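Local coordinates for protein K5 lyase (Enterobacteria phage k1-5, PDB 2X3H) that probably cleaves the heparosan-like K5 capsular polysaccharide of the bacterial host by beta-elimination, working as a trimeric phage tail spike, at residues G157-A163 with G182-Y188; A220-S226 with K245-N251; E388-P392 with A422-G426; R435-K441 with K455-D461. One frame throughout, in Å; residues are numbered along the deposited sequence.

Contact 1: G157-A163 with G182-Y188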
loop_
_atom_site.group_PDB
_atom_site.type_symbol
_atom_site.label_atom_id
_atom_site.label_comp_id
_atom_site.label_asym_id
_atom_site.label_seq_id
_atom_site.Cartn_x
_atom_site.Cartn_y
_atom_site.Cartn_z
ATOM N N GLY A 157 11.352 -2.843 -35.376
ATOM C CA GLY A 157 9.941 -2.726 -35.701
ATOM C C GLY A 157 9.046 -2.737 -34.471
ATOM O O GLY A 157 9.283 -3.525 -33.548
ATOM N N GLN A 158 8.043 -1.854 -34.461
ATOM C CA GLN A 158 6.978 -1.870 -33.442
ATOM C C GLN A 158 5.852 -2.764 -33.947
ATOM O O GLN A 158 5.520 -2.737 -35.140
ATOM C CB GLN A 158 6.352 -0.479 -33.202
ATOM C CG GLN A 158 7.250 0.770 -33.238
ATOM C CD GLN A 158 8.496 0.690 -32.382
ATOM O OE1 GLN A 158 8.635 -0.172 -31.517
ATOM N NE2 GLN A 158 9.417 1.619 -32.620
ATOM N N GLN A 159 5.216 -3.514 -33.054
ATOM C CA GLN A 159 4.064 -4.317 -33.464
ATOM C C GLN A 159 2.797 -3.468 -33.637
ATOM O O GLN A 159 2.195 -3.457 -34.713
ATOM C CB GLN A 159 3.816 -5.491 -32.506
ATOM C CG GLN A 159 4.951 -6.502 -32.423
ATOM C CD GLN A 159 4.580 -7.695 -31.560
ATOM O OE1 GLN A 159 4.586 -7.614 -30.332
ATOM N NE2 GLN A 159 4.261 -8.819 -32.201
ATOM N N VAL A 160 2.389 -2.763 -32.585
ATOM C CA VAL A 160 1.262 -1.833 -32.670
ATOM C C VAL A 160 1.689 -0.465 -32.164
ATOM O O VAL A 160 2.179 -0.339 -31.038
ATOM C CB VAL A 160 0.057 -2.309 -31.827
ATOM C CG1 VAL A 160 -1.035 -1.250 -31.796
ATOM C CG2 VAL A 160 -0.499 -3.610 -32.371
ATOM N N SER A 161 1.514 0.554 -33.007
ATOM C CA SER A 161 1.844 1.940 -32.663
ATOM C C SER A 161 0.579 2.783 -32.582
ATOM O O SER A 161 -0.256 2.769 -33.497
ATOM C CB SER A 161 2.771 2.562 -33.721
ATOM O OG SER A 161 3.980 1.842 -33.855
ATOM N N LEU A 162 0.435 3.506 -31.476
ATOM C CA LEU A 162 -0.516 4.607 -31.391
ATOM C C LEU A 162 0.301 5.879 -31.565
ATOM O O LEU A 162 0.898 6.392 -30.610
ATOM C CB LEU A 162 -1.256 4.602 -30.048
ATOM C CG LEU A 162 -2.007 3.307 -29.721
ATOM C CD1 LEU A 162 -2.692 3.382 -28.357
ATOM C CD2 LEU A 162 -3.014 2.943 -30.830
ATOM N N ALA A 163 0.368 6.346 -32.811
ATOM C CA ALA A 163 1.136 7.531 -33.158
ATOM C C ALA A 163 0.236 8.722 -32.873
ATOM O O ALA A 163 -0.455 9.231 -33.758
ATOM C CB ALA A 163 1.551 7.490 -34.625
ATOM N N GLY A 182 12.537 -2.552 -30.632
ATOM C CA GLY A 182 11.217 -1.955 -30.711
ATOM C C GLY A 182 10.328 -2.513 -29.616
ATOM O O GLY A 182 10.800 -3.216 -28.719
ATOM N N PHE A 183 9.037 -2.221 -29.730
ATOM C CA PHE A 183 8.057 -2.524 -28.694
ATOM C C PHE A 183 6.836 -3.252 -29.234
ATOM O O PHE A 183 6.459 -3.104 -30.405
ATOM C CB PHE A 183 7.614 -1.226 -28.020
ATOM C CG PHE A 183 8.731 -0.519 -27.322
ATOM C CD1 PHE A 183 8.932 -0.703 -25.961
ATOM C CD2 PHE A 183 9.598 0.307 -28.022
ATOM C CE1 PHE A 183 9.976 -0.075 -25.303
ATOM C CE2 PHE A 183 10.652 0.942 -27.364
ATOM C CZ PHE A 183 10.836 0.749 -26.005
ATOM N N SER A 184 6.203 -4.038 -28.368
ATOM C CA SER A 184 4.951 -4.684 -28.739
ATOM C C SER A 184 3.838 -3.662 -28.906
ATOM O O SER A 184 3.132 -3.666 -29.901
ATOM C CB SER A 184 4.562 -5.757 -27.714
ATOM O OG SER A 184 5.493 -6.823 -27.769
ATOM N N LEU A 185 3.695 -2.780 -27.921
ATOM C CA LEU A 185 2.692 -1.737 -27.972
ATOM C C LEU A 185 3.330 -0.421 -27.544
ATOM O O LEU A 185 3.846 -0.318 -26.440
ATOM C CB LEU A 185 1.522 -2.091 -27.044
ATOM C CG LEU A 185 0.408 -1.044 -26.891
ATOM C CD1 LEU A 185 -0.290 -0.738 -28.211
ATOM C CD2 LEU A 185 -0.611 -1.513 -25.862
ATOM N N ILE A 186 3.299 0.577 -28.420
ATOM C CA ILE A 186 3.922 1.864 -28.111
ATOM C C ILE A 186 2.945 2.987 -28.420
ATOM O O ILE A 186 2.352 3.016 -29.483
ATOM C CB ILE A 186 5.258 2.073 -28.890
ATOM C CG1 ILE A 186 5.826 3.463 -28.623
ATOM C CG2 ILE A 186 5.053 1.874 -30.393
ATOM C CD1 ILE A 186 7.102 3.779 -29.353
ATOM N N ALA A 187 2.784 3.906 -27.475
ATOM C CA ALA A 187 2.020 5.126 -27.714
ATOM C C ALA A 187 2.949 6.319 -27.561
ATOM O O ALA A 187 3.744 6.374 -26.616
ATOM C CB ALA A 187 0.853 5.222 -26.735
ATOM N N TYR A 188 2.874 7.277 -28.488
ATOM C CA TYR A 188 3.752 8.446 -28.425
ATOM C C TYR A 188 3.073 9.689 -28.999
ATOM O O TYR A 188 2.045 9.591 -29.643
ATOM C CB TYR A 188 5.091 8.175 -29.132
ATOM C CG TYR A 188 4.978 7.707 -30.574
ATOM C CD1 TYR A 188 4.932 6.350 -30.886
ATOM C CD2 TYR A 188 4.931 8.622 -31.627
ATOM C CE1 TYR A 188 4.830 5.909 -32.202
ATOM C CE2 TYR A 188 4.836 8.188 -32.954
ATOM C CZ TYR A 188 4.791 6.829 -33.231
ATOM O OH TYR A 188 4.698 6.391 -34.548
HETATM O O HOH W 1 5.639 3.869 -34.909
#

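Contact 2: A220-S226 with K245-N251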
loop_
_atom_site.group_PDB
_atom_site.type_symbol
_atom_site.label_atom_id
_atom_site.label_comp_id
_atom_site.label_asym_id
_atom_site.label_seq_id
_atom_site.Cartn_x
_atom_site.Cartn_y
_atom_site.Cartn_z
ATOM N N ALA A 220 4.619 3.750 -22.902
ATOM C CA ALA A 220 3.816 4.976 -22.950
ATOM C C ALA A 220 4.767 6.164 -22.910
ATOM O O ALA A 220 5.280 6.531 -21.845
ATOM C CB ALA A 220 2.818 5.031 -21.791
ATOM N N ASP A 221 5.030 6.735 -24.086
ATOM C CA ASP A 221 5.948 7.863 -24.208
ATOM C C ASP A 221 5.168 9.159 -24.075
ATOM O O ASP A 221 4.381 9.512 -24.962
ATOM C CB ASP A 221 6.663 7.814 -25.564
ATOM C CG ASP A 221 7.671 8.942 -25.750
ATOM O OD1 ASP A 221 7.633 9.933 -24.992
ATOM O OD2 ASP A 221 8.516 8.840 -26.671
ATOM N N SER A 222 5.371 9.847 -22.949
ATOM C CA SER A 222 4.813 11.178 -22.741
ATOM C C SER A 222 3.279 11.215 -22.671
ATOM O O SER A 222 2.658 12.226 -22.976
ATOM C CB SER A 222 5.360 12.157 -23.792
ATOM O OG SER A 222 6.783 12.188 -23.741
ATOM N N SER A 223 2.659 10.112 -22.258
ATOM C CA SER A 223 1.207 10.104 -22.120
ATOM C C SER A 223 0.787 10.792 -20.827
ATOM O O SER A 223 1.578 10.926 -19.883
ATOM C CB SER A 223 0.670 8.674 -22.118
ATOM O OG SER A 223 1.198 7.970 -20.996
ATOM N N VAL A 224 -0.474 11.201 -20.790
ATOM C CA VAL A 224 -1.071 11.750 -19.581
ATOM C C VAL A 224 -2.432 11.100 -19.330
ATOM O O VAL A 224 -3.081 10.601 -20.269
ATOM C CB VAL A 224 -1.220 13.296 -19.662
ATOM C CG1 VAL A 224 0.146 13.964 -19.771
ATOM C CG2 VAL A 224 -2.118 13.707 -20.834
ATOM N N ASN A 225 -2.870 11.103 -18.064
ATOM C CA ASN A 225 -4.208 10.612 -17.691
ATOM C C ASN A 225 -4.515 9.239 -18.282
ATOM O O ASN A 225 -5.616 9.015 -18.759
ATOM C CB ASN A 225 -5.309 11.601 -18.123
ATOM C CG ASN A 225 -5.020 13.027 -17.679
ATOM O OD1 ASN A 225 -5.088 13.980 -18.479
ATOM N ND2 ASN A 225 -4.677 13.183 -16.413
ATOM N N SER A 226 -3.555 8.322 -18.216
ATOM C CA SER A 226 -3.733 7.009 -18.822
ATOM C C SER A 226 -3.549 5.890 -17.819
ATOM O O SER A 226 -2.859 6.063 -16.805
ATOM C CB SER A 226 -2.761 6.833 -19.988
ATOM O OG SER A 226 -3.061 7.735 -21.052
ATOM N N LYS A 245 7.933 7.015 -20.409
ATOM C CA LYS A 245 9.058 7.725 -21.005
ATOM C C LYS A 245 8.794 9.216 -21.162
ATOM O O LYS A 245 7.648 9.642 -21.322
ATOM C CB LYS A 245 9.355 7.115 -22.377
ATOM C CG LYS A 245 10.637 7.578 -23.047
ATOM C CD LYS A 245 10.822 6.837 -24.383
ATOM C CE LYS A 245 12.160 7.177 -25.020
ATOM N NZ LYS A 245 12.360 6.337 -26.262
ATOM N N GLY A 246 9.861 9.999 -21.113
ATOM C CA GLY A 246 9.760 11.436 -21.379
ATOM C C GLY A 246 8.903 12.167 -20.370
ATOM O O GLY A 246 9.069 11.998 -19.173
ATOM N N THR A 247 7.989 12.993 -20.864
ATOM C CA THR A 247 7.181 13.826 -19.991
ATOM C C THR A 247 5.914 13.123 -19.497
ATOM O O THR A 247 4.930 13.781 -19.154
ATOM C CB THR A 247 6.809 15.140 -20.673
ATOM O OG1 THR A 247 6.114 14.854 -21.894
ATOM C CG2 THR A 247 8.094 15.965 -20.963
ATOM N N ALA A 248 5.926 11.790 -19.454
ATOM C CA ALA A 248 4.768 11.052 -18.950
ATOM C C ALA A 248 4.425 11.490 -17.529
ATOM O O ALA A 248 5.295 11.490 -16.642
ATOM C CB ALA A 248 5.045 9.560 -18.972
ATOM N N SER A 249 3.158 11.845 -17.317
ATOM C CA SER A 249 2.685 12.276 -16.004
ATOM C C SER A 249 1.213 11.902 -15.815
ATOM O O SER A 249 0.450 11.829 -16.784
ATOM C CB SER A 249 2.837 13.796 -15.848
ATOM O OG SER A 249 4.190 14.222 -15.928
ATOM N N TYR A 250 0.806 11.683 -14.568
ATOM C CA TYR A 250 -0.605 11.451 -14.251
ATOM C C TYR A 250 -1.118 10.139 -14.832
ATOM O O TYR A 250 -2.290 10.032 -15.211
ATOM C CB TYR A 250 -1.501 12.631 -14.687
ATOM C CG TYR A 250 -0.903 13.988 -14.374
ATOM C CD1 TYR A 250 -0.570 14.340 -13.069
ATOM C CD2 TYR A 250 -0.677 14.921 -15.389
ATOM C CE1 TYR A 250 0.002 15.591 -12.785
ATOM C CE2 TYR A 250 -0.115 16.158 -15.113
ATOM C CZ TYR A 250 0.215 16.487 -13.815
ATOM O OH TYR A 250 0.781 17.729 -13.571
ATOM N N ASN A 251 -0.233 9.146 -14.894
ATOM C CA ASN A 251 -0.607 7.800 -15.310
ATOM C C ASN A 251 -0.643 6.878 -14.109
ATOM O O ASN A 251 0.044 7.134 -13.120
ATOM C CB ASN A 251 0.412 7.264 -16.326
ATOM C CG ASN A 251 0.599 8.200 -17.504
ATOM O OD1 ASN A 251 1.646 8.860 -17.643
ATOM N ND2 ASN A 251 -0.410 8.280 -18.344
HETATM O O HOH W 2 9.957 6.777 -27.760
HETATM O O HOH W 3 3.232 14.727 -21.839
#

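Contact 3: E388-P392 with A422-G426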
loop_
_atom_site.group_PDB
_atom_site.type_symbol
_atom_site.label_atom_id
_atom_site.label_comp_id
_atom_site.label_asym_id
_atom_site.label_seq_id
_atom_site.Cartn_x
_atom_site.Cartn_y
_atom_site.Cartn_z
ATOM N N GLU A 388 13.491 3.069 5.349
ATOM C CA GLU A 388 13.025 2.266 6.474
ATOM C C GLU A 388 13.128 0.799 6.125
ATOM O O GLU A 388 12.413 0.314 5.253
ATOM C CB GLU A 388 11.576 2.604 6.833
ATOM C CG GLU A 388 11.414 3.982 7.407
ATOM C CD GLU A 388 10.125 4.093 8.181
ATOM O OE1 GLU A 388 9.059 4.244 7.544
ATOM O OE2 GLU A 388 10.185 3.997 9.429
ATOM N N VAL A 389 14.048 0.112 6.800
ATOM C CA VAL A 389 14.193 -1.331 6.687
ATOM C C VAL A 389 13.151 -1.927 7.627
ATOM O O VAL A 389 13.383 -2.028 8.834
ATOM C CB VAL A 389 15.629 -1.762 7.052
ATOM C CG1 VAL A 389 15.788 -3.282 6.989
ATOM C CG2 VAL A 389 16.639 -1.077 6.127
ATOM N N LYS A 390 11.990 -2.282 7.075
ATOM C CA LYS A 390 10.828 -2.653 7.896
ATOM C C LYS A 390 10.961 -4.037 8.528
ATOM O O LYS A 390 10.414 -4.288 9.602
ATOM C CB LYS A 390 9.529 -2.554 7.099
ATOM C CG LYS A 390 9.201 -1.146 6.597
ATOM C CD LYS A 390 8.319 -0.364 7.555
ATOM C CE LYS A 390 9.099 0.122 8.754
ATOM N NZ LYS A 390 8.981 -0.818 9.911
ATOM N N HIS A 391 11.676 -4.923 7.841
ATOM C CA HIS A 391 12.135 -6.152 8.466
ATOM C C HIS A 391 13.564 -6.419 8.002
ATOM O O HIS A 391 13.858 -6.315 6.816
ATOM C CB HIS A 391 11.227 -7.348 8.188
ATOM C CG HIS A 391 11.550 -8.522 9.056
ATOM N ND1 HIS A 391 10.830 -8.852 10.184
ATOM C CD2 HIS A 391 12.574 -9.404 8.989
ATOM C CE1 HIS A 391 11.390 -9.902 10.765
ATOM N NE2 HIS A 391 12.449 -10.253 10.058
ATOM N N PRO A 392 14.465 -6.708 8.946
ATOM C CA PRO A 392 15.882 -6.842 8.603
ATOM C C PRO A 392 16.311 -8.212 8.050
ATOM O O PRO A 392 17.515 -8.460 7.926
ATOM C CB PRO A 392 16.568 -6.591 9.953
ATOM C CG PRO A 392 15.622 -7.182 10.936
ATOM C CD PRO A 392 14.232 -6.857 10.393
ATOM N N ALA A 422 15.931 0.843 11.196
ATOM C CA ALA A 422 15.507 -0.572 11.247
ATOM C C ALA A 422 14.785 -0.790 12.578
ATOM O O ALA A 422 15.399 -1.233 13.563
ATOM C CB ALA A 422 16.699 -1.489 11.145
ATOM N N PRO A 423 13.482 -0.458 12.617
ATOM C CA PRO A 423 12.731 -0.459 13.882
ATOM C C PRO A 423 12.728 -1.813 14.629
ATOM O O PRO A 423 12.773 -1.812 15.854
ATOM C CB PRO A 423 11.317 -0.023 13.465
ATOM C CG PRO A 423 11.517 0.710 12.135
ATOM C CD PRO A 423 12.656 -0.024 11.472
ATOM N N ALA A 424 12.691 -2.950 13.923
ATOM C CA ALA A 424 12.702 -4.255 14.617
ATOM C C ALA A 424 13.963 -4.452 15.436
ATOM O O ALA A 424 13.972 -5.200 16.431
ATOM C CB ALA A 424 12.550 -5.412 13.631
ATOM N N LEU A 425 15.038 -3.800 14.999
ATOM C CA LEU A 425 16.336 -3.863 15.674
ATOM C C LEU A 425 16.522 -2.718 16.661
ATOM O O LEU A 425 17.593 -2.586 17.269
ATOM C CB LEU A 425 17.459 -3.773 14.633
ATOM C CG LEU A 425 17.468 -4.880 13.567
ATOM C CD1 LEU A 425 18.663 -4.722 12.619
ATOM C CD2 LEU A 425 17.449 -6.294 14.201
ATOM N N GLY A 426 15.533 -1.836 16.749
ATOM C CA GLY A 426 15.662 -0.656 17.595
ATOM C C GLY A 426 16.769 0.281 17.140
ATOM O O GLY A 426 17.326 1.012 17.955
HETATM O O HOH W 4 12.666 -3.472 11.122
#

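Contact 4: R435-K441 with K455-D461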
loop_
_atom_site.group_PDB
_atom_site.type_symbol
_atom_site.label_atom_id
_atom_site.label_comp_id
_atom_site.label_asym_id
_atom_site.label_seq_id
_atom_site.Cartn_x
_atom_site.Cartn_y
_atom_site.Cartn_z
ATOM N N ARG A 435 19.486 15.880 15.139
ATOM C CA ARG A 435 19.114 15.487 16.506
ATOM C C ARG A 435 17.946 14.497 16.509
ATOM O O ARG A 435 17.297 14.279 15.474
ATOM C CB ARG A 435 18.761 16.711 17.371
ATOM C CG ARG A 435 17.543 17.499 16.896
ATOM C CD ARG A 435 17.368 18.700 17.807
ATOM N NE ARG A 435 16.179 19.480 17.478
ATOM C CZ ARG A 435 16.198 20.582 16.741
ATOM N NH1 ARG A 435 17.345 21.042 16.254
ATOM N NH2 ARG A 435 15.069 21.235 16.497
ATOM N N PHE A 436 17.697 13.913 17.682
ATOM C CA PHE A 436 16.475 13.180 17.973
ATOM C C PHE A 436 15.792 13.898 19.114
ATOM O O PHE A 436 16.439 14.260 20.097
ATOM C CB PHE A 436 16.785 11.728 18.362
ATOM C CG PHE A 436 17.220 10.894 17.194
ATOM C CD1 PHE A 436 18.558 10.814 16.819
ATOM C CD2 PHE A 436 16.270 10.227 16.435
ATOM C CE1 PHE A 436 18.929 10.052 15.690
ATOM C CE2 PHE A 436 16.634 9.470 15.324
ATOM C CZ PHE A 436 17.961 9.394 14.959
ATOM N N GLU A 437 14.497 14.146 18.954
ATOM C CA GLU A 437 13.765 14.904 19.956
ATOM C C GLU A 437 12.359 14.385 20.122
ATOM O O GLU A 437 11.663 14.126 19.134
ATOM C CB GLU A 437 13.747 16.402 19.623
ATOM C CG GLU A 437 13.001 16.797 18.359
ATOM C CD GLU A 437 12.665 18.288 18.339
ATOM O OE1 GLU A 437 11.471 18.638 18.249
ATOM O OE2 GLU A 437 13.595 19.098 18.438
ATOM N N TRP A 438 11.970 14.238 21.390
ATOM C CA TRP A 438 10.647 13.780 21.794
ATOM C C TRP A 438 10.011 14.852 22.661
ATOM O O TRP A 438 10.683 15.465 23.489
ATOM C CB TRP A 438 10.783 12.533 22.670
ATOM C CG TRP A 438 11.274 11.313 21.955
ATOM C CD1 TRP A 438 10.514 10.313 21.427
ATOM C CD2 TRP A 438 12.648 10.947 21.712
ATOM N NE1 TRP A 438 11.324 9.354 20.845
ATOM C CE2 TRP A 438 12.637 9.713 21.016
ATOM C CE3 TRP A 438 13.885 11.539 22.019
ATOM C CZ2 TRP A 438 13.813 9.061 20.621
ATOM C CZ3 TRP A 438 15.060 10.884 21.623
ATOM C CH2 TRP A 438 15.010 9.659 20.925
ATOM N N ARG A 439 8.709 15.054 22.488
ATOM C CA ARG A 439 7.944 15.847 23.451
ATOM C C ARG A 439 6.589 15.206 23.688
ATOM O O ARG A 439 5.975 14.667 22.769
ATOM C CB ARG A 439 7.820 17.308 23.025
ATOM C CG ARG A 439 7.007 17.537 21.793
ATOM C CD ARG A 439 7.124 19.000 21.387
ATOM N NE ARG A 439 8.478 19.243 20.927
ATOM C CZ ARG A 439 9.090 20.425 20.927
ATOM N NH1 ARG A 439 8.467 21.514 21.356
ATOM N NH2 ARG A 439 10.334 20.504 20.477
ATOM N N ILE A 440 6.127 15.246 24.935
ATOM C CA ILE A 440 4.864 14.620 25.265
ATOM C C ILE A 440 3.677 15.397 24.679
ATOM O O ILE A 440 2.636 14.819 24.364
ATOM C CB ILE A 440 4.709 14.467 26.794
ATOM C CG1 ILE A 440 5.917 13.716 27.366
ATOM C CG2 ILE A 440 3.402 13.750 27.124
ATOM C CD1 ILE A 440 6.212 12.401 26.650
ATOM N N LYS A 441 3.863 16.703 24.512
ATOM C CA LYS A 441 2.817 17.604 24.012
ATOM C C LYS A 441 3.467 18.816 23.360
ATOM O O LYS A 441 4.665 19.049 23.509
ATOM C CB LYS A 441 1.911 18.076 25.153
ATOM C CG LYS A 441 2.647 18.813 26.254
ATOM C CD LYS A 441 1.662 19.203 27.336
ATOM C CE LYS A 441 1.889 20.604 27.769
ATOM N NZ LYS A 441 1.614 21.547 26.649
ATOM N N LYS A 455 21.785 16.945 21.118
ATOM C CA LYS A 455 21.448 16.080 19.999
ATOM C C LYS A 455 20.354 15.087 20.348
ATOM O O LYS A 455 19.822 14.398 19.459
ATOM C CB LYS A 455 22.719 15.342 19.564
ATOM C CG LYS A 455 23.655 16.247 18.772
ATOM C CD LYS A 455 25.085 15.778 18.753
ATOM C CE LYS A 455 25.899 16.774 17.953
ATOM N NZ LYS A 455 27.359 16.576 18.105
ATOM N N TYR A 456 20.074 14.974 21.645
ATOM C CA TYR A 456 18.990 14.133 22.172
ATOM C C TYR A 456 18.175 14.965 23.158
ATOM O O TYR A 456 18.733 15.576 24.069
ATOM C CB TYR A 456 19.565 12.862 22.849
ATOM C CG TYR A 456 20.281 12.032 21.814
ATOM C CD1 TYR A 456 19.556 11.185 20.978
ATOM C CD2 TYR A 456 21.650 12.176 21.588
ATOM C CE1 TYR A 456 20.171 10.456 19.976
ATOM C CE2 TYR A 456 22.280 11.445 20.576
ATOM C CZ TYR A 456 21.529 10.594 19.774
ATOM O OH TYR A 456 22.116 9.873 18.761
ATOM N N ARG A 457 16.865 15.015 22.957
ATOM C CA ARG A 457 16.005 15.887 23.773
ATOM C C ARG A 457 14.748 15.149 24.178
ATOM O O ARG A 457 14.010 14.671 23.330
ATOM C CB ARG A 457 15.645 17.159 22.990
ATOM C CG ARG A 457 16.865 17.985 22.553
ATOM C CD ARG A 457 16.468 19.192 21.673
ATOM N NE ARG A 457 17.663 19.838 21.122
ATOM C CZ ARG A 457 17.669 21.030 20.531
ATOM N NH1 ARG A 457 16.532 21.713 20.371
ATOM N NH2 ARG A 457 18.816 21.542 20.078
ATOM N N MET A 458 14.510 15.062 25.485
ATOM C CA MET A 458 13.322 14.410 26.024
ATOM C C MET A 458 12.571 15.439 26.850
ATOM O O MET A 458 12.974 15.769 27.963
ATOM C CB MET A 458 13.726 13.198 26.858
ATOM C CG MET A 458 14.232 12.095 25.947
ATOM S SD MET A 458 14.811 10.692 26.902
ATOM C CE MET A 458 14.449 9.408 25.718
ATOM N N LEU A 459 11.472 15.941 26.280
ATOM C CA LEU A 459 10.869 17.195 26.733
ATOM C C LEU A 459 9.471 17.007 27.294
ATOM O O LEU A 459 8.700 16.122 26.864
ATOM C CB LEU A 459 10.780 18.170 25.556
ATOM C CG LEU A 459 12.092 18.368 24.798
ATOM C CD1 LEU A 459 11.869 19.134 23.508
ATOM C CD2 LEU A 459 13.146 19.037 25.665
ATOM N N GLY A 460 9.138 17.874 28.237
ATOM C CA GLY A 460 7.783 17.928 28.790
ATOM C C GLY A 460 7.586 19.140 29.687
ATOM O O GLY A 460 8.535 19.837 30.013
ATOM N N ASP A 461 6.326 19.389 30.044
ATOM C CA ASP A 461 5.935 20.423 31.009
ATOM C C ASP A 461 5.934 19.790 32.404
ATOM O O ASP A 461 5.983 18.562 32.542
ATOM C CB ASP A 461 4.490 20.882 30.747
ATOM C CG ASP A 461 4.322 21.780 29.530
ATOM O OD1 ASP A 461 5.289 22.373 29.011
ATOM O OD2 ASP A 461 3.152 21.930 29.119
HETATM O O HOH W 5 13.776 20.958 20.546
#

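Contact 1: G157-A163 with G182-Y188
Gln158 folds back over the start of 182-188: with CG beside the backbone N (chi1 -37°) and the chain bent at chi2 (-50°), its OE1 takes the backbone N-H of Phe183 (OE1 to N 2.7 Å), met almost straight along the carbonyl. The same OE1 lies in the Phe183 ring plane at the CD2 edge, and the bend lays the Gln158 chain obliquely across Ile186, CG to CG2 3.8 Å. Gln159, extended beyond CG, reaches Ser184: Ser184 OG donates to its OE1 within the carbonyl plane (2.8 Å), though the stronger partner of that hydroxyl is Tyr236 OH. Tyr188 lays a ring face on Ala163, whose CA stands 4.0 Å from the ring centroid (CH-pi). A water joins Tyr188 OH to Ser161 OG. On the reverse face the side chains of Val160 and Leu185 lie side by side, CG1 to CD1 3.7 Å. Alternating bonds such as Leu162 N to Ile186 O (2.8 Å) and Tyr188 N to Leu162 O (3.0 Å) set a parallel register, with axes 12° apart. This joins successive coils of a parallel beta-helix: strand 160-163 is flanked by 131-134, strand 186-188 by 218-221, and Gln159 and Ser184 pack on strand 168-178.

Contact 2: A220-S226 with K245-N251
A corner between two coils of the parallel beta-helix is joined here, where 220-226 and 245-251 leave their strands and follow one another through the turn. Strand pairing ends at Asp221 and Lys245: Lys245 N donates to Ala220 O (3.1 Å), and Ser222 N to Lys245 O (2.8 Å). A type II' turn then runs from Lys245 to Ala248, with Gly246 at its second position, where phi is positive. Ser222 OG, set beside its own backbone N (chi1 -57°), is carried to this turn and works twice, accepting from Thr247 N (3.2 Å) and donating to Asp221 OD1 (2.7 Å), which it meets nearly head-on. The stretched Lys245 chain passes the Asp221 carboxylate, Asp221 OD2 being 3.8 Å from Lys245 CD. Their charged ends do not touch; one water bonds to both Asp221 OD2 and Lys245 NZ, and the ammonium has its salt bridge with Glu270. Another water spans Ser222 O and Thr247 OG1. Past the turn, Ser249 N returns to Ser223 O (3.2 Å, N-H...O 155°), and the side chains of Asn225 and Tyr250 lie side by side. Tyr250 OH bonds to Asp309 of the second subunit, so this corner also faces the trimer interface. The two segments lead out of strands 218-221 and 242-245 and into the neighbouring strands 227-234 and 252-259.

Contact 3: E388-P392 with A422-G426
The side chains of Pro392 and Leu425 slide past each other in opposite directions, Pro392 CG lying 3.8 Å from Leu425 CD2. The contact belongs to the C-terminal end of the beta-helix, where strands 386-389 and 419-422 run parallel and the chain after Ala422 winds into the 3-10 segment 423-425. Ala424 CB touches the same proline, 3.9 Å from Pro392 CD. At the strand end Val389 O receives the CA-H of Ala422 (3.5 Å, angle at H 161°) and lies 3.4 Å from Pro423 CD. Lys390, bent at chi2 (-92°), chi3 (75°) and chi4, curls round to bring NZ to 3.7 Å from Pro423 CG. No direct hydrogen bond crosses the contact. In the next shell, Leu425 N to Ala422 O and Gly426 N to Pro423 O hold the 3-10 turn, and Val389 packs on Val366 and Leu398. The third subunit packs against this contact: its Ser433 bonds Leu425 O, while its Glu388 makes a long, weak ion pair with Lys390. Between the two segments sits one water that donates to Val389 O, accepts from Ala424 N, both at 2.8 Å, and gives Lys390 O a weak bond.

Contact 4: R435-K441 with K455-D461
Two arginine side chains are stacked face to face: the guanidinium of Arg435 lies flat on that of Arg457, centres 4.1 Å apart and planes at 7°. Arg435 CD stands over the centre of the Arg457 group. Like charges this close would be costly alone, and Glu437 probably offsets them. Its OE2 accepts from Arg435 NE (2.8 Å), almost in the guanidinium plane, and OE1, also bonded to Gln427 of the second subunit, takes Arg439 NH2 (3.1 Å) from above the carboxylate plane, making a salt-bridge network. OE2 lies well out of the Arg457 guanidinium plane, and a water joins it to Arg457 NH1; Arg457 NE is held by Asp454 O. With CG between backbone N and carbonyl carbon (chi1 63°), the extended Arg435 chain comes to lie over Arg457. The other face is largely aromatic. Phe436 and Tyr456 lie side by side with nearly parallel rings, rim to rim, Phe436 CD1 to Tyr456 CE1 being 3.6 Å. Trp438 CE3 stands 4.0 Å from Met458 CG, and the sulfur's methyl carbon, CE, lies over one ring face. Trp438 N to Arg457 O (2.8 Å) and Leu459 N to Trp438 O (2.9 Å) tie the backbones, whose axes are 1° from parallel. Strand 436-439 pairs onward with the second subunit and 456-459 with the third, and Trp438 meets its copies in both edge to face. Sheets continued across subunits round a shared aromatic centre are consistent with the intertwined trimers of phage tail spikes.

From the N terminus the four contacts close in series, none enclosing or crossing another. Contacts 1 and 2 each leave 18 residues between their segments, and paired positions lie about 25 residues apart, one coil. They touch: strands 186-188 and 218-221 are neighbours in one sheet, with Ala187 O 2.9 Å from Asp221 N. Contact 3 closes 29 residues at the far end of the helix, its centre about 35 Å from that of contact 2. Contact 4 closes the shortest loop, 13 residues, joining parallel strands 436-439 and 456-459 beyond the helix, about 9 Å from contact 3 at nearest atoms. Contact 1 stays within its subunit, contact 2 meets the second, contact 3 the third, and contact 4 both.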